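Local coordinates for protein similar to yteR (Bacilus subtilis) (Clostridium acetobutylicum, PDB 4WU0) that probably hydrolyses unsaturated rhamnogalacturonan fragments derived from pectin, as a family 105 glycoside hydrolase related to YteR, at residues 16-21 / 25-30; 57-60 / 64-67; 32-37 / 48-53. All blocks are in the same frame, centred on the assembly; numbering follows the deposited sequence.

Contact 1 of 3, residues 16-21 / 25-30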
loop_
_atom_site.group_PDB
_atom_site.type_symbol
_atom_site.label_atom_id
_atom_site.label_comp_id
_atom_site.label_asym_id
_atom_site.label_seq_id
_atom_site.Cartn_x
_atom_site.Cartn_y
_atom_site.Cartn_z
ATOM N N ASN A 16 -1.527 4.053 21.994
ATOM C CA ASN A 16 -0.319 3.216 21.922
ATOM C C ASN A 16 -0.479 1.991 21.030
ATOM O O ASN A 16 -0.196 0.862 21.422
ATOM C CB ASN A 16 0.159 2.811 23.323
ATOM C CG ASN A 16 1.627 2.426 23.342
ATOM O OD1 ASN A 16 2.432 2.938 22.549
ATOM N ND2 ASN A 16 1.983 1.499 24.229
ATOM N N ILE A 17 -0.949 2.232 19.821
ATOM C CA ILE A 17 -1.106 1.174 18.834
ATOM C C ILE A 17 0.249 0.517 18.600
ATOM O O ILE A 17 1.262 1.195 18.460
ATOM C CB ILE A 17 -1.645 1.770 17.522
ATOM C CG1 ILE A 17 -2.997 2.460 17.751
ATOM C CG2 ILE A 17 -1.774 0.715 16.452
ATOM C CD1 ILE A 17 -4.057 1.597 18.343
ATOM N N THR A 18 0.255 -0.808 18.575
ATOM C CA THR A 18 1.486 -1.570 18.412
ATOM C C THR A 18 2.073 -1.383 17.014
ATOM O O THR A 18 1.429 -1.683 16.003
ATOM C CB THR A 18 1.242 -3.066 18.643
ATOM O OG1 THR A 18 0.612 -3.279 19.914
ATOM C CG2 THR A 18 2.543 -3.840 18.611
ATOM N N LEU A 19 3.313 -0.904 16.971
ATOM C CA LEU A 19 4.035 -0.716 15.727
ATOM C C LEU A 19 5.437 -1.302 15.805
ATOM O O LEU A 19 6.278 -1.004 14.954
ATOM C CB LEU A 19 4.137 0.783 15.401
ATOM C CG LEU A 19 2.817 1.548 15.285
ATOM C CD1 LEU A 19 3.055 3.045 15.210
ATOM C CD2 LEU A 19 2.025 1.073 14.050
ATOM N N THR A 20 5.685 -2.141 16.814
ATOM C CA THR A 20 7.058 -2.530 17.171
ATOM C C THR A 20 7.288 -4.034 17.406
ATOM O O THR A 20 8.369 -4.414 17.849
ATOM C CB THR A 20 7.525 -1.740 18.432
ATOM O OG1 THR A 20 6.545 -1.855 19.466
ATOM C CG2 THR A 20 7.710 -0.240 18.091
ATOM N N ASP A 21 6.308 -4.887 17.098
ATOM C CA ASP A 21 6.390 -6.304 17.474
ATOM C C ASP A 21 6.964 -7.221 16.401
ATOM O O ASP A 21 7.279 -8.385 16.673
ATOM C CB ASP A 21 5.049 -6.842 18.006
ATOM C CG ASP A 21 3.956 -6.857 16.980
ATOM O OD1 ASP A 21 4.145 -6.290 15.886
ATOM O OD2 ASP A 21 2.868 -7.412 17.302
ATOM N N TYR A 25 5.473 -4.316 7.363
ATOM C CA TYR A 25 5.293 -3.264 6.357
ATOM C C TYR A 25 4.254 -2.239 6.756
ATOM O O TYR A 25 4.379 -1.064 6.399
ATOM C CB TYR A 25 4.876 -3.877 5.004
ATOM C CG TYR A 25 3.522 -4.574 5.001
ATOM C CD1 TYR A 25 3.427 -5.941 5.186
ATOM C CD2 TYR A 25 2.352 -3.867 4.797
ATOM C CE1 TYR A 25 2.197 -6.589 5.167
ATOM C CE2 TYR A 25 1.105 -4.507 4.808
ATOM C CZ TYR A 25 1.040 -5.867 4.979
ATOM O OH TYR A 25 -0.191 -6.508 4.961
ATOM N N GLU A 26 3.236 -2.660 7.503
ATOM C CA GLU A 26 2.143 -1.758 7.833
ATOM C C GLU A 26 2.562 -0.738 8.879
ATOM O O GLU A 26 1.911 0.285 9.054
ATOM C CB GLU A 26 0.886 -2.544 8.271
ATOM C CG GLU A 26 0.975 -3.303 9.578
ATOM C CD GLU A 26 1.509 -4.721 9.451
ATOM O OE1 GLU A 26 2.360 -4.988 8.577
ATOM O OE2 GLU A 26 1.067 -5.589 10.248
ATOM N N TYR A 27 3.653 -1.013 9.589
ATOM C CA TYR A 27 4.143 -0.091 10.596
ATOM C C TYR A 27 4.861 1.091 9.937
ATOM O O TYR A 27 4.602 2.244 10.275
ATOM C CB TYR A 27 5.046 -0.841 11.588
ATOM C CG TYR A 27 4.351 -1.976 12.314
ATOM C CD1 TYR A 27 2.973 -2.010 12.446
ATOM C CD2 TYR A 27 5.086 -3.008 12.887
ATOM C CE1 TYR A 27 2.340 -3.052 13.140
ATOM C CE2 TYR A 27 4.476 -4.055 13.553
ATOM C CZ TYR A 27 3.093 -4.049 13.695
ATOM O OH TYR A 27 2.470 -5.073 14.363
ATOM N N GLY A 28 5.719 0.827 8.953
ATOM C CA GLY A 28 6.300 1.909 8.170
ATOM C C GLY A 28 5.232 2.724 7.456
ATOM O O GLY A 28 5.335 3.947 7.339
ATOM N N LEU A 29 4.214 2.041 6.951
ATOM C CA LEU A 29 3.097 2.707 6.280
ATOM C C LEU A 29 2.397 3.724 7.211
ATOM O O LEU A 29 2.090 4.852 6.814
ATOM C CB LEU A 29 2.099 1.660 5.807
ATOM C CG LEU A 29 0.743 2.090 5.273
ATOM C CD1 LEU A 29 0.834 2.995 4.058
ATOM C CD2 LEU A 29 -0.060 0.842 4.937
ATOM N N THR A 30 2.152 3.310 8.447
ATOM C CA THR A 30 1.505 4.171 9.426
ATOM C C THR A 30 2.433 5.334 9.770
ATOM O O THR A 30 1.997 6.479 9.886
ATOM C CB THR A 30 1.106 3.365 10.669
ATOM O OG1 THR A 30 0.094 2.419 10.304
ATOM C CG2 THR A 30 0.564 4.259 11.771
#
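Leu19 and Asp21, in the loop that leads out of helix 4-14, receive the ring of Tyr27 from the first turn of helix 25-41, a connection between consecutive helices of the (alpha/alpha)6-barrel known for this glycoside hydrolase family. The packing centres on a CH-pi contact: Leu19 CA sits 3.6 Å from the centroid of the Tyr27 ring, only 9° off the ring normal, and so lies squarely over one face. The CD2 branch of the leucine lies on the same side, beyond the rim of the ring, 3.6 Å from Tyr27 CD1, and reaches on to the methyl group of Thr30 one turn later in the helix. With CG anti to its carbonyl carbon (chi1 -60°), Tyr27 sends its ring across to the loop. The backbone oxygen of Leu19 also packs closely on the ring, 3.1 Å from Tyr27 CD2; this oxygen is buried by the contact and has no hydrogen-bond partner in the model. Beyond the segments, Leu19 and Thr30 both touch Pro345 at the start of helix 345-360, while His22 meets the Tyr27 ring.

The polar part of the contact is at the far end of the ring. There the phenol is the donor in a short hydrogen bond, Tyr27 OH to Asp21 OD1 at 2.6 Å, which reaches OD1 on its syn side, 23° out of the carboxylate plane.

Contact 2 of 3, residues 57-60 / 64-67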
loop_
_atom_site.group_PDB
_atom_site.type_symbol
_atom_site.label_atom_id
_atom_site.label_comp_id
_atom_site.label_asym_id
_atom_site.label_seq_id
_atom_site.Cartn_x
_atom_site.Cartn_y
_atom_site.Cartn_z
ATOM N N PHE A 57 13.868 -1.134 15.717
ATOM C CA PHE A 57 14.346 -1.938 14.588
ATOM C C PHE A 57 15.765 -1.619 14.161
ATOM O O PHE A 57 16.493 -2.510 13.743
ATOM C CB PHE A 57 13.420 -1.736 13.384
ATOM C CG PHE A 57 11.999 -2.115 13.662
ATOM C CD1 PHE A 57 11.658 -3.435 13.884
ATOM C CD2 PHE A 57 11.007 -1.152 13.710
ATOM C CE1 PHE A 57 10.338 -3.802 14.168
ATOM C CE2 PHE A 57 9.677 -1.502 13.975
ATOM C CZ PHE A 57 9.346 -2.832 14.202
ATOM N N ILE A 58 16.139 -0.347 14.198
ATOM C CA ILE A 58 17.406 0.061 13.590
ATOM C C ILE A 58 18.515 0.187 14.618
ATOM O O ILE A 58 18.555 1.136 15.418
ATOM C CB ILE A 58 17.278 1.383 12.821
ATOM C CG1 ILE A 58 16.025 1.388 11.936
ATOM C CG2 ILE A 58 18.501 1.620 11.969
ATOM C CD1 ILE A 58 15.939 0.207 10.963
ATOM N N ASN A 59 19.429 -0.776 14.578
ATOM C CA ASN A 59 20.566 -0.791 15.468
ATOM C C ASN A 59 21.577 0.267 15.040
ATOM O O ASN A 59 21.546 0.728 13.913
ATOM C CB ASN A 59 21.208 -2.174 15.447
ATOM C CG ASN A 59 20.290 -3.254 16.004
ATOM O OD1 ASN A 59 19.679 -3.093 17.064
ATOM N ND2 ASN A 59 20.193 -4.366 15.289
ATOM N N GLU A 60 22.474 0.652 15.941
ATOM C CA GLU A 60 23.427 1.706 15.631
ATOM C C GLU A 60 24.290 1.343 14.429
ATOM O O GLU A 60 24.691 2.225 13.671
ATOM C CB GLU A 60 24.327 2.000 16.840
ATOM C CG GLU A 60 25.239 3.215 16.657
ATOM C CD GLU A 60 24.475 4.481 16.267
ATOM O OE1 GLU A 60 23.350 4.687 16.780
ATOM O OE2 GLU A 60 24.997 5.266 15.440
ATOM N N ILE A 64 19.015 -4.533 11.065
ATOM C CA ILE A 64 17.588 -4.366 11.314
ATOM C C ILE A 64 17.047 -5.576 12.070
ATOM O O ILE A 64 17.102 -6.715 11.610
ATOM C CB ILE A 64 16.822 -4.159 9.995
ATOM C CG1 ILE A 64 17.502 -3.049 9.186
ATOM C CG2 ILE A 64 15.373 -3.869 10.280
ATOM C CD1 ILE A 64 16.948 -2.875 7.779
ATOM N N ASN A 65 16.535 -5.323 13.257
ATOM C CA ASN A 65 15.953 -6.384 14.061
ATOM C C ASN A 65 14.666 -6.887 13.438
ATOM O O ASN A 65 13.783 -6.094 13.148
ATOM C CB ASN A 65 15.693 -5.871 15.467
ATOM C CG ASN A 65 16.964 -5.388 16.143
ATOM O OD1 ASN A 65 17.982 -6.098 16.162
ATOM N ND2 ASN A 65 16.910 -4.179 16.714
ATOM N N GLY A 66 14.580 -8.200 13.221
ATOM C CA GLY A 66 13.381 -8.794 12.650
ATOM C C GLY A 66 13.402 -8.903 11.135
ATOM O O GLY A 66 12.445 -9.372 10.530
ATOM N N TYR A 67 14.508 -8.487 10.534
ATOM C CA TYR A 67 14.703 -8.557 9.087
ATOM C C TYR A 67 15.723 -9.625 8.759
ATOM O O TYR A 67 16.763 -9.687 9.399
ATOM C CB TYR A 67 15.208 -7.214 8.591
ATOM C CG TYR A 67 15.615 -7.214 7.136
ATOM C CD1 TYR A 67 14.677 -7.434 6.138
ATOM C CD2 TYR A 67 16.930 -7.005 6.766
ATOM C CE1 TYR A 67 15.037 -7.427 4.806
ATOM C CE2 TYR A 67 17.312 -6.999 5.440
ATOM C CZ TYR A 67 16.364 -7.210 4.455
ATOM O OH TYR A 67 16.760 -7.214 3.132
#
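Ile58 and Ile64 form a single beta bridge that draws together two irregular backbones of the long connection between helices 44-54 and 80-90. The firm, buried part starts at Phe57 O, which accepts a hydrogen bond from Asn65 N at 2.9 Å. The same oxygen also takes a weaker CA-H...O contact from Ile64 CA at 3.2 Å. On the apolar side, Ile58 and Ile64 run alongside each other in the same sense, with Ile58 CD1 4.0 Å from Ile64 CG1. Although the CB of Ile58 points away from the other segment, chi1 of -46° and chi2 of -55° fold the chain back so that its terminal methyl meets Ile64. The ring of Phe57 receives Asn65 O at its edge, near the ring plane.

The other side is polar and partly exposed. Here the amides of Asn59 and Asn65 exchange two hydrogen bonds, Asn59 ND2 to Asn65 OD1 at 2.9 Å and Asn65 ND2 to Asn59 OD1 at 3.0 Å. This is not a flat amide pair: the planes stand 69° apart, and each donor lies above its acceptor's carbonyl plane. Asn65 ND2 also bonds to Thr56 O, and Asn59 ND2 to Thr63 OG1, which further fixes the rotation of both amides. Next to this polar side, the chain reverses through a type II turn from Ile64 to Tyr67, with Gly66 at positive phi.

The apolar side faces helix 93-108, where Ile58 rests on Ala98 and Ile64 on Leu102, while Phe57 meets Trp23 edge-to-face just ahead of helix 25-41.

Contact 3 of 3, residues 32-37 / 48-53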
loop_
_atom_site.group_PDB
_atom_site.type_symbol
_atom_site.label_atom_id
_atom_site.label_comp_id
_atom_site.label_asym_id
_atom_site.label_seq_id
_atom_site.Cartn_x
_atom_site.Cartn_y
_atom_site.Cartn_z
ATOM N N ASP A 32 4.659 6.596 7.787
ATOM C CA ASP A 32 4.671 7.450 6.600
ATOM C C ASP A 32 3.492 8.447 6.675
ATOM O O ASP A 32 3.610 9.590 6.253
ATOM C CB ASP A 32 4.568 6.596 5.315
ATOM C CG ASP A 32 5.862 5.816 4.974
ATOM O OD1 ASP A 32 6.953 6.253 5.380
ATOM O OD2 ASP A 32 5.806 4.770 4.261
ATOM N N GLY A 33 2.348 7.997 7.192
ATOM C CA GLY A 33 1.223 8.889 7.418
ATOM C C GLY A 33 1.518 9.909 8.506
ATOM O O GLY A 33 1.207 11.093 8.378
ATOM N N ILE A 34 2.122 9.459 9.594
ATOM C CA ILE A 34 2.476 10.364 10.685
ATOM C C ILE A 34 3.511 11.396 10.208
ATOM O O ILE A 34 3.523 12.539 10.646
ATOM C CB ILE A 34 2.926 9.582 11.940
ATOM C CG1 ILE A 34 1.723 8.802 12.495
ATOM C CG2 ILE A 34 3.471 10.538 13.002
ATOM C CD1 ILE A 34 2.044 7.864 13.629
ATOM N N ALA A 35 4.373 10.996 9.283
ATOM C CA ALA A 35 5.369 11.916 8.761
ATOM C C ALA A 35 4.722 13.083 8.018
ATOM O O ALA A 35 5.259 14.188 8.026
ATOM C CB ALA A 35 6.373 11.205 7.881
ATOM N N LYS A 36 3.562 12.859 7.394
ATOM C CA LYS A 36 2.852 13.963 6.746
ATOM C C LYS A 36 2.299 14.953 7.777
ATOM O O LYS A 36 2.240 16.158 7.528
ATOM C CB LYS A 36 1.719 13.457 5.856
ATOM C CG LYS A 36 2.145 12.533 4.718
ATOM C CD LYS A 36 3.306 13.032 3.881
ATOM C CE LYS A 36 2.893 14.012 2.812
ATOM N NZ LYS A 36 4.007 14.269 1.839
ATOM N N VAL A 37 1.904 14.441 8.937
ATOM C CA VAL A 37 1.424 15.298 10.007
ATOM C C VAL A 37 2.574 16.133 10.565
ATOM O O VAL A 37 2.405 17.318 10.826
ATOM C CB VAL A 37 0.735 14.473 11.103
ATOM C CG1 VAL A 37 0.341 15.344 12.280
ATOM C CG2 VAL A 37 -0.462 13.781 10.508
ATOM N N ASP A 48 9.494 12.786 16.670
ATOM C CA ASP A 48 10.028 12.020 17.791
ATOM C C ASP A 48 9.357 10.657 17.930
ATOM O O ASP A 48 10.025 9.673 18.224
ATOM C CB ASP A 48 9.897 12.805 19.096
ATOM C CG ASP A 48 10.835 13.989 19.161
ATOM O OD1 ASP A 48 11.858 13.984 18.442
ATOM O OD2 ASP A 48 10.549 14.919 19.945
ATOM N N PHE A 49 8.046 10.595 17.693
ATOM C CA PHE A 49 7.324 9.332 17.709
ATOM C C PHE A 49 7.832 8.379 16.643
ATOM O O PHE A 49 7.991 7.191 16.884
ATOM C CB PHE A 49 5.821 9.548 17.515
ATOM C CG PHE A 49 5.019 8.282 17.571
ATOM C CD1 PHE A 49 4.783 7.660 18.780
ATOM C CD2 PHE A 49 4.514 7.714 16.416
ATOM C CE1 PHE A 49 4.047 6.497 18.847
ATOM C CE2 PHE A 49 3.756 6.546 16.475
ATOM C CZ PHE A 49 3.544 5.935 17.707
ATOM N N ILE A 50 8.083 8.914 15.461
ATOM C CA ILE A 50 8.614 8.105 14.366
ATOM C C ILE A 50 9.991 7.566 14.719
ATOM O O ILE A 50 10.254 6.381 14.559
ATOM C CB ILE A 50 8.658 8.918 13.071
ATOM C CG1 ILE A 50 7.238 9.270 12.643
ATOM C CG2 ILE A 50 9.322 8.116 11.958
ATOM C CD1 ILE A 50 7.193 10.329 11.564
ATOM N N ILE A 51 10.846 8.431 15.245
ATOM C CA ILE A 51 12.190 8.033 15.610
ATOM C C ILE A 51 12.153 6.927 16.658
ATOM O O ILE A 51 12.836 5.900 16.523
ATOM C CB ILE A 51 12.989 9.249 16.116
ATOM C CG1 ILE A 51 13.261 10.219 14.955
ATOM C CG2 ILE A 51 14.292 8.822 16.780
ATOM C CD1 ILE A 51 13.828 11.588 15.385
ATOM N N LYS A 52 11.355 7.139 17.705
ATOM C CA LYS A 52 11.289 6.202 18.818
ATOM C C LYS A 52 10.780 4.845 18.351
ATOM O O LYS A 52 11.307 3.811 18.764
ATOM C CB LYS A 52 10.402 6.757 19.941
ATOM C CG LYS A 52 9.892 5.707 20.930
ATOM C CD LYS A 52 9.007 6.322 22.007
ATOM C CE LYS A 52 7.666 6.805 21.465
ATOM N NZ LYS A 52 6.731 5.676 21.235
ATOM N N THR A 53 9.776 4.849 17.472
ATOM C CA THR A 53 9.233 3.599 16.935
ATOM C C THR A 53 10.334 2.842 16.155
ATOM O O THR A 53 10.558 1.639 16.360
ATOM C CB THR A 53 8.016 3.874 16.031
ATOM O OG1 THR A 53 6.984 4.504 16.807
ATOM C CG2 THR A 53 7.474 2.572 15.413
#
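The short helical segments 32-37 and 48-53 run nearly antiparallel, their N-to-C directions 153° apart and their axes 10.0 Å from each other at closest approach, with Ile34 and Ile50 facing across the interface. The contact between them is apolar. Ile34 and Ile50 pass each other head to tail, and the CG2 branch of Ile34 meets Ile50 CG1 at 4.0 Å. Beyond this meeting point the end of Ile50 runs on to the neighbouring residue: its CD1 lies 3.7 Å from Ala35 N and 3.9 Å from Ala35 CB. This methyl thus packs on the backbone N and CA of Ala35 as well as on its side chain.

The other branch of Ile34 serves a different partner. With CG1 anti to the carbonyl carbon and an extended chi2 of 173°, its CD1 reaches Phe49 CE2 at 3.6 Å, and the two side chains meet nearly perpendicular. This methyl approaches the aromatic ring obliquely. A face of the same ring carries Thr53 OG1, 3.8 Å above the plane and over the centre. That hydroxyl donates to Phe49 O at 2.9 Å, while Thr53 N bonds to the same oxygen from the opposite face of its plane, so two donors from one residue hold this carbonyl.

Surrounding helices complete the packing: Leu352 of helix 345-360 touches Ile34, Ile82 of helix 80-90 touches Ile50, and Ile13 of helix 4-14 touches Phe49. Residues 42-43 connect helices 25-41 and 44-54 into an antiparallel helical hairpin, and such packing of consecutive antiparallel helices is consistent with the (alpha/alpha)6-barrel of the six-hairpin clan.

Helix 25-41 serves both contact 1, through its first turns, and contact 3, through a later stretch, and the centres of these two contacts are about 10 Å apart. Leu19 bridges them directly: its CD1 lies 3.8 Å from Phe49 CE2, and its CB lies 3.8 Å from Thr53 CG2. Contact 2 follows the second helix of contact 3 in sequence, with their centres about 17 Å apart, yet it touches contact 1 instead, where Leu19 O comes within 3.6 Å of Phe57 CE2. The loop 16-21 thus packs against elements of both other contacts. All three lie on the same side of the chain's centre.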